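Local coordinates for enterobactin synthetase component F-related protein (Vibrio cholerae serotype O1, PDB 4OXI) that binds glycyl-adenosine-5'-phosphate and, as the adenylation enzyme AlmE, probably activates glycine with ATP for a lipopolysaccharide modification that confers antimicrobial peptide resistance, at residues 96-101 with 120-125; 128-133 with 534-539; 160-165 with 184-189; 293-298 with 325-330. All coordinates share one frame; numbering follows the deposited sequence.

Contacts 1 and 4 are buried, contact 3 is partly so and contact 2 lies at the surface. The chemistry follows: contact 1 is built on backbone bonds between parallel strands, contact 4 on aliphatic packing alone, contact 3 on a leucine against two rings plus one histidine bond, and contact 2 on polar side chains around a water. Contacts 1 and 3 belong to the same five-stranded parallel sheet and its helices, with centres about 22 Å apart. The first segment of contact 2 follows contact 1 closely in sequence, and Thr133 in it packs on Ser160, Leu161 and Thr164 of contact 3. Contact 4 stands about 45 Å from contact 3, centre to centre, beside another sheet.

Contact 1. Residues 96-101 with 120-125; sequences GVQRVA and GGMTYI
The amide of Gln98 bonds Thr123 directly and in its own plane, while the guanidinium of Arg99 reaches the same hydroxyl through a water at its edge. Gln98 NE2 donates to Thr123 OG1 at 2.9 Å, and the same nitrogen makes a weak, longer bond to Gly121 O. Turned about CB-CG (chi2 63°), the Gln98 chain folds its end back toward the 120-125 segment. In the guanidinium plane, the water accepts from Arg99 NE at 2.9 Å and donates to Thr123 OG1 at 2.6 Å, while Arg99 NH1 reaches Thr143 O. Thr123 OG1 thus has three partners: it accepts from Gln98 NE2 and the water, and bonds to Tyr216 O.

Behind these groups lies a parallel strand pair, 99-101 with 123-125, the two strands of a beta-alpha-beta unit whose connecting helix is 108-119. Their short axes are 23° apart, and the ladder runs through Thr123 N to Gln98 O, Val100 N to Thr123 O and Ile125 N to Val100 O, each 2.8 Å. A CA-H...O contact, Arg99 CA to Thr123 O at 3.2 Å, supplements them. Arg99, Ala101, Thr123 and Ile125 point to one face of the sheet, Val100 and Tyr124 to the other. Just before the strand, Met122 curls at its thioether (chi3 47°), placing CE 3.7 Å from Val97 CG1 and equally near Val100 CG2. Trp92 of helix 78-95 touches all three of these residues.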
loop_
_atom_site.group_PDB
_atom_site.type_symbol
_atom_site.label_atom_id
_atom_site.label_comp_id
_atom_site.label_asym_id
_atom_site.label_seq_id
_atom_site.Cartn_x
_atom_site.Cartn_y
_atom_site.Cartn_z
ATOM N N GLY A 96 21.079 7.404 -16.351
ATOM C CA GLY A 96 20.255 6.477 -17.115
ATOM C C GLY A 96 19.566 5.443 -16.241
ATOM O O GLY A 96 19.346 4.306 -16.661
ATOM N N VAL A 97 19.242 5.848 -15.015
ATOM C CA VAL A 97 18.517 5.020 -14.068
ATOM C C VAL A 97 17.042 5.130 -14.371
ATOM O O VAL A 97 16.542 6.236 -14.560
ATOM C CB VAL A 97 18.759 5.527 -12.626
ATOM C CG1 VAL A 97 17.868 4.801 -11.640
ATOM C CG2 VAL A 97 20.213 5.333 -12.243
ATOM N N GLN A 98 16.337 4.002 -14.410
ATOM C CA GLN A 98 14.877 4.030 -14.547
ATOM C C GLN A 98 14.181 3.552 -13.269
ATOM O O GLN A 98 13.144 4.094 -12.872
ATOM C CB GLN A 98 14.413 3.181 -15.739
ATOM C CG GLN A 98 12.881 2.989 -15.790
ATOM C CD GLN A 98 12.115 4.302 -15.979
ATOM O OE1 GLN A 98 12.564 5.194 -16.703
ATOM N NE2 GLN A 98 10.954 4.424 -15.326
ATOM N N ARG A 99 14.754 2.538 -12.621
ATOM C CA ARG A 99 14.146 1.961 -11.426
ATOM C C ARG A 99 15.022 2.156 -10.187
ATOM O O ARG A 99 16.212 1.824 -10.197
ATOM C CB ARG A 99 13.853 0.470 -11.641
ATOM C CG ARG A 99 12.940 0.192 -12.846
ATOM C CD ARG A 99 12.549 -1.277 -12.934
ATOM N NE ARG A 99 11.546 -1.499 -13.970
ATOM C CZ ARG A 99 11.078 -2.696 -14.308
ATOM N NH1 ARG A 99 11.508 -3.780 -13.684
ATOM N NH2 ARG A 99 10.184 -2.809 -15.272
ATOM N N VAL A 100 14.438 2.698 -9.123
ATOM C CA VAL A 100 15.180 2.884 -7.884
ATOM C C VAL A 100 14.477 2.170 -6.751
ATOM O O VAL A 100 13.281 2.363 -6.527
ATOM C CB VAL A 100 15.303 4.371 -7.509
ATOM C CG1 VAL A 100 16.112 4.525 -6.215
ATOM C CG2 VAL A 100 15.983 5.122 -8.611
ATOM N N ALA A 101 15.217 1.347 -6.026
ATOM C CA ALA A 101 14.660 0.707 -4.842
ATOM C C ALA A 101 14.891 1.602 -3.633
ATOM O O ALA A 101 15.912 2.280 -3.531
ATOM C CB ALA A 101 15.273 -0.644 -4.624
ATOM N N GLY A 120 10.620 12.902 -12.064
ATOM C CA GLY A 120 11.494 12.491 -13.147
ATOM C C GLY A 120 10.977 11.379 -14.056
ATOM O O GLY A 120 11.711 10.901 -14.924
ATOM N N GLY A 121 9.730 10.951 -13.873
ATOM C CA GLY A 121 9.187 9.889 -14.709
ATOM C C GLY A 121 9.821 8.516 -14.497
ATOM O O GLY A 121 9.800 7.655 -15.375
ATOM N N MET A 122 10.383 8.294 -13.320
ATOM C CA MET A 122 11.021 7.014 -13.041
ATOM C C MET A 122 10.131 6.059 -12.251
ATOM O O MET A 122 8.945 6.345 -12.037
ATOM C CB MET A 122 12.371 7.258 -12.383
ATOM C CG MET A 122 13.321 7.930 -13.388
ATOM S SD MET A 122 14.736 8.670 -12.610
ATOM C CE MET A 122 15.147 7.276 -11.551
ATOM N N THR A 123 10.689 4.914 -11.862
ATOM C CA THR A 123 9.926 3.869 -11.174
ATOM C C THR A 123 10.546 3.612 -9.818
ATOM O O THR A 123 11.749 3.327 -9.730
ATOM C CB THR A 123 9.996 2.531 -11.944
ATOM O OG1 THR A 123 9.726 2.752 -13.334
ATOM C CG2 THR A 123 8.995 1.524 -11.383
ATOM N N TYR A 124 9.752 3.700 -8.751
ATOM C CA TYR A 124 10.304 3.384 -7.444
ATOM C C TYR A 124 9.798 2.056 -6.902
ATOM O O TYR A 124 8.686 1.622 -7.207
ATOM C CB TYR A 124 10.160 4.541 -6.442
ATOM C CG TYR A 124 8.809 4.700 -5.764
ATOM C CD1 TYR A 124 8.528 4.043 -4.565
ATOM C CD2 TYR A 124 7.841 5.560 -6.289
ATOM C CE1 TYR A 124 7.300 4.205 -3.926
ATOM C CE2 TYR A 124 6.602 5.731 -5.656
ATOM C CZ TYR A 124 6.352 5.056 -4.479
ATOM O OH TYR A 124 5.150 5.233 -3.847
ATOM N N ILE A 125 10.647 1.411 -6.110
ATOM C CA ILE A 125 10.359 0.099 -5.554
ATOM C C ILE A 125 10.633 0.126 -4.052
ATOM O O ILE A 125 11.779 0.035 -3.616
ATOM C CB ILE A 125 11.253 -0.961 -6.211
ATOM C CG1 ILE A 125 11.166 -0.842 -7.740
ATOM C CG2 ILE A 125 10.860 -2.386 -5.754
ATOM C CD1 ILE A 125 12.312 -1.476 -8.457
HETATM O O HOH W 1 10.141 0.782 -15.027
#

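Contact 2. Residues 128-133 with 534-539; sequences NARATT and QLNPTF
Arg130 and Asn536 have the closest CA atoms of the two segments, 6.7 Å apart, where a type I beta turn from Asn128 to Ala131 faces the loop that leads to strand 543-546. The arginine side chain spans the gap. Pro537 lies over one face of its guanidinium, with CG 3.5 Å above the plane and over its centre. Thr538 OG1 comes to the edge, in plane, 3.0 Å from Arg130 NH1, and Asn536 OD1 approaches the same nitrogen obliquely. The turn about CG-CD of Arg130 (chi3 -65°) brings the guanidinium over the proline.

The amide planes of Asn128 and Asn536 are 68° apart, and a water bonds to both as well as to Arg130. It donates to Asn128 OD1 at 3.0 Å and accepts from Arg130 NE and Asn536 ND2, both at 3.1 Å, so one molecule ties three side chains across the gap. Both asparagine oxygens also accept bonds within their own segments: Asn128 OD1 takes Arg130 N on a lone pair, and Asn536 OD1 takes both Thr538 N and Thr538 OG1.

Each loop thus presents an Asx turn to the other. Segment 534-539, which packs on helix 480-491, belongs to the C-terminal part of the enzyme, consistent with the large-to-small subdomain interface characteristic of adenylating enzymes.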
loop_
_atom_site.group_PDB
_atom_site.type_symbol
_atom_site.label_atom_id
_atom_site.label_comp_id
_atom_site.label_asym_id
_atom_site.label_seq_id
_atom_site.Cartn_x
_atom_site.Cartn_y
_atom_site.Cartn_z
ATOM N N ASN A 128 10.610 -3.651 2.019
ATOM C CA ASN A 128 10.025 -3.797 3.354
ATOM C C ASN A 128 11.050 -3.518 4.447
ATOM O O ASN A 128 12.202 -3.943 4.340
ATOM C CB ASN A 128 9.432 -5.195 3.523
ATOM C CG ASN A 128 8.483 -5.278 4.696
ATOM O OD1 ASN A 128 8.898 -5.184 5.856
ATOM N ND2 ASN A 128 7.200 -5.442 4.404
ATOM N N ALA A 129 10.636 -2.812 5.499
ATOM C CA ALA A 129 11.549 -2.454 6.598
ATOM C C ALA A 129 12.118 -3.686 7.293
ATOM O O ALA A 129 13.176 -3.624 7.919
ATOM C CB ALA A 129 10.845 -1.551 7.631
ATOM N N ARG A 130 11.416 -4.806 7.184
ATOM C CA ARG A 130 11.885 -6.033 7.822
ATOM C C ARG A 130 12.217 -7.151 6.831
ATOM O O ARG A 130 12.262 -8.315 7.191
ATOM C CB ARG A 130 10.885 -6.475 8.899
ATOM C CG ARG A 130 10.733 -5.374 9.963
ATOM C CD ARG A 130 9.971 -5.807 11.189
ATOM N NE ARG A 130 8.586 -6.116 10.863
ATOM C CZ ARG A 130 7.701 -6.593 11.735
ATOM N NH1 ARG A 130 6.452 -6.848 11.335
ATOM N NH2 ARG A 130 8.060 -6.818 13.001
ATOM N N ALA A 131 12.450 -6.788 5.575
ATOM C CA ALA A 131 12.940 -7.760 4.609
ATOM C C ALA A 131 14.376 -8.117 4.944
ATOM O O ALA A 131 15.182 -7.258 5.340
ATOM C CB ALA A 131 12.861 -7.209 3.197
ATOM N N THR A 132 14.693 -9.391 4.761
ATOM C CA THR A 132 16.043 -9.887 4.965
ATOM C C THR A 132 16.892 -9.557 3.765
ATOM O O THR A 132 16.383 -9.210 2.682
ATOM C CB THR A 132 16.061 -11.413 5.113
ATOM O OG1 THR A 132 15.689 -12.013 3.864
ATOM C CG2 THR A 132 15.089 -11.852 6.209
ATOM N N THR A 133 18.194 -9.683 3.967
ATOM C CA THR A 133 19.159 -9.499 2.906
ATOM C C THR A 133 18.777 -10.306 1.676
ATOM O O THR A 133 18.758 -9.789 0.554
ATOM C CB THR A 133 20.531 -9.933 3.402
ATOM O OG1 THR A 133 20.922 -9.051 4.459
ATOM C CG2 THR A 133 21.556 -9.858 2.291
ATOM N N GLN A 534 11.968 -16.533 6.461
ATOM C CA GLN A 534 11.214 -16.768 5.226
ATOM C C GLN A 534 9.869 -16.059 5.181
ATOM O O GLN A 534 9.202 -16.056 4.150
ATOM C CB GLN A 534 11.044 -18.277 4.990
ATOM C CG GLN A 534 12.379 -18.979 4.748
ATOM C CD GLN A 534 12.295 -20.488 4.893
ATOM O OE1 GLN A 534 11.493 -21.139 4.224
ATOM N NE2 GLN A 534 13.131 -21.056 5.773
ATOM N N LEU A 535 9.479 -15.476 6.310
ATOM C CA LEU A 535 8.230 -14.740 6.419
ATOM C C LEU A 535 8.490 -13.438 7.165
ATOM O O LEU A 535 9.347 -13.375 8.053
ATOM C CB LEU A 535 7.181 -15.539 7.211
ATOM C CG LEU A 535 6.552 -16.799 6.616
ATOM C CD1 LEU A 535 5.643 -17.453 7.637
ATOM C CD2 LEU A 535 5.781 -16.457 5.355
ATOM N N ASN A 536 7.737 -12.407 6.816
ATOM C CA ASN A 536 7.658 -11.215 7.645
ATOM C C ASN A 536 7.138 -11.601 9.034
ATOM O O ASN A 536 6.204 -12.394 9.135
ATOM C CB ASN A 536 6.714 -10.217 6.977
ATOM C CG ASN A 536 6.681 -8.875 7.679
ATOM O OD1 ASN A 536 6.040 -8.717 8.730
ATOM N ND2 ASN A 536 7.367 -7.893 7.099
ATOM N N PRO A 537 7.738 -11.038 10.103
ATOM C CA PRO A 537 7.388 -11.323 11.510
ATOM C C PRO A 537 5.882 -11.304 11.785
ATOM O O PRO A 537 5.389 -12.064 12.621
ATOM C CB PRO A 537 8.052 -10.173 12.273
ATOM C CG PRO A 537 9.245 -9.822 11.439
ATOM C CD PRO A 537 8.852 -10.075 9.997
ATOM N N THR A 538 5.168 -10.437 11.082
ATOM C CA THR A 538 3.731 -10.303 11.265
ATOM C C THR A 538 3.038 -11.626 10.962
ATOM O O THR A 538 2.069 -11.995 11.630
ATOM C CB THR A 538 3.163 -9.226 10.329
ATOM O OG1 THR A 538 3.806 -7.980 10.610
ATOM C CG2 THR A 538 1.651 -9.081 10.506
ATOM N N PHE A 539 3.562 -12.338 9.968
ATOM C CA PHE A 539 2.937 -13.550 9.478
ATOM C C PHE A 539 3.443 -14.814 10.183
ATOM O O PHE A 539 2.820 -15.874 10.071
ATOM C CB PHE A 539 3.144 -13.651 7.967
ATOM C CG PHE A 539 2.683 -12.426 7.215
ATOM C CD1 PHE A 539 1.535 -11.736 7.610
ATOM C CD2 PHE A 539 3.403 -11.954 6.122
ATOM C CE1 PHE A 539 1.115 -10.593 6.916
ATOM C CE2 PHE A 539 2.993 -10.809 5.427
ATOM C CZ PHE A 539 1.849 -10.130 5.821
HETATM O O HOH W 2 7.237 -5.041 8.318
#

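Contact 3. Residues 160-165 with 184-189; sequences SLLETC and QQYPQH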
loop_
_atom_site.group_PDB
_atom_site.type_symbol
_atom_site.label_atom_id
_atom_site.label_comp_id
_atom_site.label_asym_id
_atom_site.label_seq_id
_atom_site.Cartn_x
_atom_site.Cartn_y
_atom_site.Cartn_z
ATOM N N SER A 160 25.037 -5.665 5.133
ATOM C CA SER A 160 24.787 -7.105 4.929
ATOM C C SER A 160 24.461 -7.413 3.466
ATOM O O SER A 160 24.874 -8.442 2.931
ATOM C CB SER A 160 23.636 -7.600 5.807
ATOM O OG SER A 160 23.775 -7.159 7.143
ATOM N N LEU A 161 23.713 -6.522 2.818
ATOM C CA LEU A 161 23.378 -6.705 1.408
ATOM C C LEU A 161 24.625 -6.607 0.551
ATOM O O LEU A 161 24.840 -7.420 -0.332
ATOM C CB LEU A 161 22.355 -5.658 0.938
ATOM C CG LEU A 161 21.951 -5.769 -0.538
ATOM C CD1 LEU A 161 21.301 -7.113 -0.771
ATOM C CD2 LEU A 161 21.004 -4.635 -0.969
ATOM N N LEU A 162 25.434 -5.585 0.797
ATOM C CA LEU A 162 26.599 -5.337 -0.048
ATOM C C LEU A 162 27.590 -6.481 0.078
ATOM O O LEU A 162 28.281 -6.832 -0.874
ATOM C CB LEU A 162 27.267 -4.016 0.331
ATOM C CG LEU A 162 26.409 -2.781 0.047
ATOM C CD1 LEU A 162 27.165 -1.521 0.382
ATOM C CD2 LEU A 162 25.975 -2.774 -1.408
ATOM N N GLU A 163 27.640 -7.070 1.264
ATOM C CA GLU A 163 28.553 -8.169 1.522
ATOM C C GLU A 163 28.302 -9.367 0.610
ATOM O O GLU A 163 29.250 -10.008 0.166
ATOM C CB GLU A 163 28.478 -8.591 2.995
ATOM C CG GLU A 163 29.283 -9.842 3.320
ATOM C CD GLU A 163 30.783 -9.574 3.465
ATOM O OE1 GLU A 163 31.235 -8.445 3.153
ATOM O OE2 GLU A 163 31.510 -10.499 3.906
ATOM N N THR A 164 27.043 -9.676 0.310
ATOM C CA THR A 164 26.783 -10.889 -0.473
ATOM C C THR A 164 26.428 -10.662 -1.938
ATOM O O THR A 164 26.662 -11.543 -2.769
ATOM C CB THR A 164 25.703 -11.768 0.160
ATOM O OG1 THR A 164 24.483 -11.030 0.243
ATOM C CG2 THR A 164 26.125 -12.212 1.546
ATOM N N CYS A 165 25.841 -9.509 -2.253
ATOM C CA CYS A 165 25.504 -9.198 -3.641
ATOM C C CYS A 165 26.782 -9.121 -4.496
ATOM O O CYS A 165 27.706 -8.361 -4.189
ATOM C CB CYS A 165 24.698 -7.894 -3.721
ATOM S SG CYS A 165 24.043 -7.566 -5.377
ATOM N N GLN A 184 34.808 2.700 1.134
ATOM C CA GLN A 184 36.149 2.126 1.203
ATOM C C GLN A 184 36.056 0.626 1.373
ATOM O O GLN A 184 36.835 -0.131 0.796
ATOM C CB GLN A 184 36.922 2.712 2.390
ATOM C CG GLN A 184 37.223 4.204 2.287
ATOM C CD GLN A 184 38.063 4.547 1.074
ATOM O OE1 GLN A 184 38.803 3.707 0.556
ATOM N NE2 GLN A 184 37.955 5.786 0.611
ATOM N N GLN A 185 35.095 0.195 2.174
ATOM C CA GLN A 185 34.937 -1.221 2.426
ATOM C C GLN A 185 34.388 -1.990 1.222
ATOM O O GLN A 185 34.726 -3.162 1.031
ATOM C CB GLN A 185 34.064 -1.445 3.664
ATOM C CG GLN A 185 33.836 -2.914 3.992
ATOM C CD GLN A 185 32.919 -3.103 5.188
ATOM O OE1 GLN A 185 32.435 -2.129 5.778
ATOM N NE2 GLN A 185 32.674 -4.359 5.554
ATOM N N TYR A 186 33.550 -1.355 0.404
ATOM C CA TYR A 186 32.938 -2.073 -0.728
ATOM C C TYR A 186 33.207 -1.436 -2.097
ATOM O O TYR A 186 32.301 -0.862 -2.707
ATOM C CB TYR A 186 31.428 -2.231 -0.516
ATOM C CG TYR A 186 31.067 -3.027 0.720
ATOM C CD1 TYR A 186 31.241 -4.398 0.759
ATOM C CD2 TYR A 186 30.543 -2.401 1.842
ATOM C CE1 TYR A 186 30.917 -5.129 1.883
ATOM C CE2 TYR A 186 30.216 -3.122 2.971
ATOM C CZ TYR A 186 30.406 -4.486 2.983
ATOM O OH TYR A 186 30.090 -5.211 4.105
ATOM N N PRO A 187 34.444 -1.566 -2.604
ATOM C CA PRO A 187 34.741 -0.927 -3.889
ATOM C C PRO A 187 34.065 -1.668 -5.031
ATOM O O PRO A 187 34.008 -1.148 -6.139
ATOM C CB PRO A 187 36.268 -1.052 -3.998
ATOM C CG PRO A 187 36.589 -2.293 -3.226
ATOM C CD PRO A 187 35.593 -2.329 -2.081
ATOM N N GLN A 188 33.561 -2.870 -4.764
ATOM C CA GLN A 188 32.831 -3.612 -5.784
ATOM C C GLN A 188 31.428 -3.024 -5.993
ATOM O O GLN A 188 30.697 -3.437 -6.904
ATOM C CB GLN A 188 32.766 -5.106 -5.451
ATOM C CG GLN A 188 31.891 -5.479 -4.255
ATOM C CD GLN A 188 32.642 -5.392 -2.920
ATOM O OE1 GLN A 188 33.465 -4.497 -2.716
ATOM N NE2 GLN A 188 32.351 -6.320 -2.010
ATOM N N HIS A 189 31.067 -2.056 -5.152
ATOM C CA HIS A 189 29.827 -1.320 -5.330
ATOM C C HIS A 189 30.172 0.152 -5.473
ATOM O O HIS A 189 31.312 0.548 -5.196
ATOM C CB HIS A 189 28.883 -1.556 -4.149
ATOM C CG HIS A 189 28.504 -2.992 -3.965
ATOM N ND1 HIS A 189 27.777 -3.698 -4.905
ATOM C CD2 HIS A 189 28.760 -3.862 -2.956
ATOM C CE1 HIS A 189 27.606 -4.938 -4.483
ATOM N NE2 HIS A 189 28.194 -5.065 -3.306
HETATM O O HOH W 3 30.031 -8.101 -2.669
#
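The C-terminal turn of helix 155-164 meets the type I beta turn, Tyr186 to His189, that links helix 180-185 to strand 190-193, and Leu162 is the residue that touches both rings of that turn. Its CB sits over the face of Tyr186, 3.8 Å from the ring centroid and only 5° off the normal, and with CG anti to the carbonyl carbon (chi1 -66°) its CD2 comes to lie over the face of His189, 3.6 Å from that centroid. Both are CH-pi contacts. Gln185 CG and Gln188 CG cover the opposite ring faces, respectively.

His189 NE2 also donates to Leu162 O at 3.0 Å, the oxygen lying close to the imidazole plane and accepting on a lone pair. With ND1 bonded to Leu169 N, the ring is probably neutral. A water donates to Leu162 O and Cys165 O, each at 2.8 Å, and accepts from Gln188 NE2. Glu163 OE1 stands at the tyrosine edge, 3.6 Å from Tyr186 OH; that hydroxyl is hydrogen-bonded to Ser159 OG.

The turn leads into strand 190-193 and helix 155-164 precedes its parallel neighbour 170-173; helix 133-142 packs on Leu161 and Thr164.

Contact 4. Residues 293-298 with 325-330; sequences SPAEFI and HSLPSL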
loop_
_atom_site.group_PDB
_atom_site.type_symbol
_atom_site.label_atom_id
_atom_site.label_comp_id
_atom_site.label_asym_id
_atom_site.label_seq_id
_atom_site.Cartn_x
_atom_site.Cartn_y
_atom_site.Cartn_z
ATOM N N SER A 293 -0.248 4.641 18.688
ATOM C CA SER A 293 -1.124 5.665 19.266
ATOM C C SER A 293 -1.625 6.650 18.200
ATOM O O SER A 293 -1.224 7.816 18.171
ATOM C CB SER A 293 -0.404 6.400 20.391
ATOM O OG SER A 293 0.873 6.817 19.962
ATOM N N PRO A 294 -2.511 6.179 17.315
ATOM C CA PRO A 294 -2.891 7.005 16.167
ATOM C C PRO A 294 -3.742 8.221 16.544
ATOM O O PRO A 294 -3.504 9.311 16.012
ATOM C CB PRO A 294 -3.671 6.026 15.278
ATOM C CG PRO A 294 -4.203 4.999 16.231
ATOM C CD PRO A 294 -3.133 4.842 17.271
ATOM N N ALA A 295 -4.701 8.046 17.448
ATOM C CA ALA A 295 -5.540 9.158 17.870
ATOM C C ALA A 295 -4.726 10.258 18.551
ATOM O O ALA A 295 -4.935 11.453 18.298
ATOM C CB ALA A 295 -6.655 8.664 18.782
ATOM N N GLU A 296 -3.800 9.869 19.419
ATOM C CA GLU A 296 -2.907 10.858 20.023
ATOM C C GLU A 296 -2.057 11.575 18.976
ATOM O O GLU A 296 -1.811 12.777 19.090
ATOM C CB GLU A 296 -1.992 10.225 21.065
ATOM C CG GLU A 296 -2.710 9.646 22.268
ATOM C CD GLU A 296 -2.934 8.155 22.134
ATOM O OE1 GLU A 296 -2.617 7.415 23.094
ATOM O OE2 GLU A 296 -3.419 7.717 21.064
ATOM N N PHE A 297 -1.597 10.848 17.961
ATOM C CA PHE A 297 -0.817 11.491 16.906
ATOM C C PHE A 297 -1.687 12.525 16.173
ATOM O O PHE A 297 -1.272 13.659 15.958
ATOM C CB PHE A 297 -0.238 10.447 15.928
ATOM C CG PHE A 297 0.745 11.028 14.935
ATOM C CD1 PHE A 297 0.344 11.373 13.658
ATOM C CD2 PHE A 297 2.069 11.237 15.288
ATOM C CE1 PHE A 297 1.246 11.912 12.757
ATOM C CE2 PHE A 297 2.972 11.782 14.398
ATOM C CZ PHE A 297 2.566 12.120 13.128
ATOM N N ILE A 298 -2.908 12.133 15.814
ATOM C CA ILE A 298 -3.809 13.028 15.088
ATOM C C ILE A 298 -4.046 14.301 15.887
ATOM O O ILE A 298 -3.873 15.410 15.377
ATOM C CB ILE A 298 -5.170 12.337 14.800
ATOM C CG1 ILE A 298 -5.016 11.317 13.659
ATOM C CG2 ILE A 298 -6.229 13.371 14.456
ATOM C CD1 ILE A 298 -5.862 10.068 13.827
ATOM N N HIS A 325 -16.113 14.023 20.280
ATOM C CA HIS A 325 -15.555 15.358 20.081
ATOM C C HIS A 325 -14.051 15.466 20.341
ATOM O O HIS A 325 -13.496 16.561 20.269
ATOM C CB HIS A 325 -16.323 16.393 20.914
ATOM C CG HIS A 325 -17.807 16.316 20.744
ATOM N ND1 HIS A 325 -18.465 16.899 19.682
ATOM C CD2 HIS A 325 -18.762 15.716 21.495
ATOM C CE1 HIS A 325 -19.761 16.659 19.785
ATOM N NE2 HIS A 325 -19.967 15.943 20.876
ATOM N N SER A 326 -13.391 14.346 20.633
ATOM C CA SER A 326 -11.959 14.377 20.967
ATOM C C SER A 326 -11.029 14.615 19.775
ATOM O O SER A 326 -9.842 14.878 19.969
ATOM C CB SER A 326 -11.529 13.103 21.698
ATOM O OG SER A 326 -11.598 11.966 20.857
ATOM N N LEU A 327 -11.555 14.532 18.550
ATOM C CA LEU A 327 -10.731 14.755 17.359
ATOM C C LEU A 327 -11.329 15.798 16.419
ATOM O O LEU A 327 -11.621 15.482 15.265
ATOM C CB LEU A 327 -10.540 13.437 16.600
ATOM C CG LEU A 327 -9.786 12.367 17.378
ATOM C CD1 LEU A 327 -9.600 11.110 16.530
ATOM C CD2 LEU A 327 -8.443 12.917 17.847
ATOM N N PRO A 328 -11.503 17.048 16.902
ATOM C CA PRO A 328 -12.163 18.081 16.091
ATOM C C PRO A 328 -11.424 18.467 14.825
ATOM O O PRO A 328 -12.059 18.968 13.911
ATOM C CB PRO A 328 -12.197 19.302 17.030
ATOM C CG PRO A 328 -11.105 19.063 18.019
ATOM C CD PRO A 328 -11.107 17.568 18.227
ATOM N N SER A 329 -10.112 18.276 14.757
ATOM C CA SER A 329 -9.382 18.737 13.568
ATOM C C SER A 329 -9.564 17.822 12.342
ATOM O O SER A 329 -9.295 18.242 11.216
ATOM C CB SER A 329 -7.889 18.905 13.868
ATOM O OG SER A 329 -7.248 17.632 14.001
ATOM N N LEU A 330 -10.023 16.588 12.553
ATOM C CA LEU A 330 -9.988 15.561 11.497
ATOM C C LEU A 330 -11.218 15.612 10.597
ATOM O O LEU A 330 -12.227 14.958 10.883
ATOM C CB LEU A 330 -9.884 14.162 12.119
ATOM C CG LEU A 330 -8.955 13.154 11.430
ATOM C CD1 LEU A 330 -9.349 11.731 11.781
ATOM C CD2 LEU A 330 -8.903 13.358 9.925
#
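Ile298 presents its CG2 to a pair of leucines, Leu327 and Leu330, where the first turns of helix 294-301 pack against a type I beta turn. That turn, Leu327 to Leu330, comes just before strand 332-336, a neighbour of strand 305-308 in a mixed sheet, so the contact is helix-to-loop packing beside that sheet. No hydrogen bond joins the two segments, and only 211 Å² of surface is buried between them.

The fit is a modest one between aliphatic groups. Ile298 CG2 is the bump on the helix: it meets Leu327 CD2 and Leu330 CG, each at 4.1 Å, and so fills the hollow between the two leucines at the ends of the turn. Leu327 is the bump from the turn. With CG anti to the carbonyl carbon (chi1 -63°), it extends to the helix groove between Ala295 and Ile298, one turn apart, and crosses Ile298 at about a right angle. Trp306 and Trp348 both touch Ile298 and Leu330, closing the apolar cluster, while Ala316 packs on Ala295. Ser329 has its hydroxyl bonded to Leu303 O.

At the groove, Leu327 CD2 rests 3.8 Å from Ala295 O, and Leu327 CD1 lies 4.4 Å from Ala295 CB.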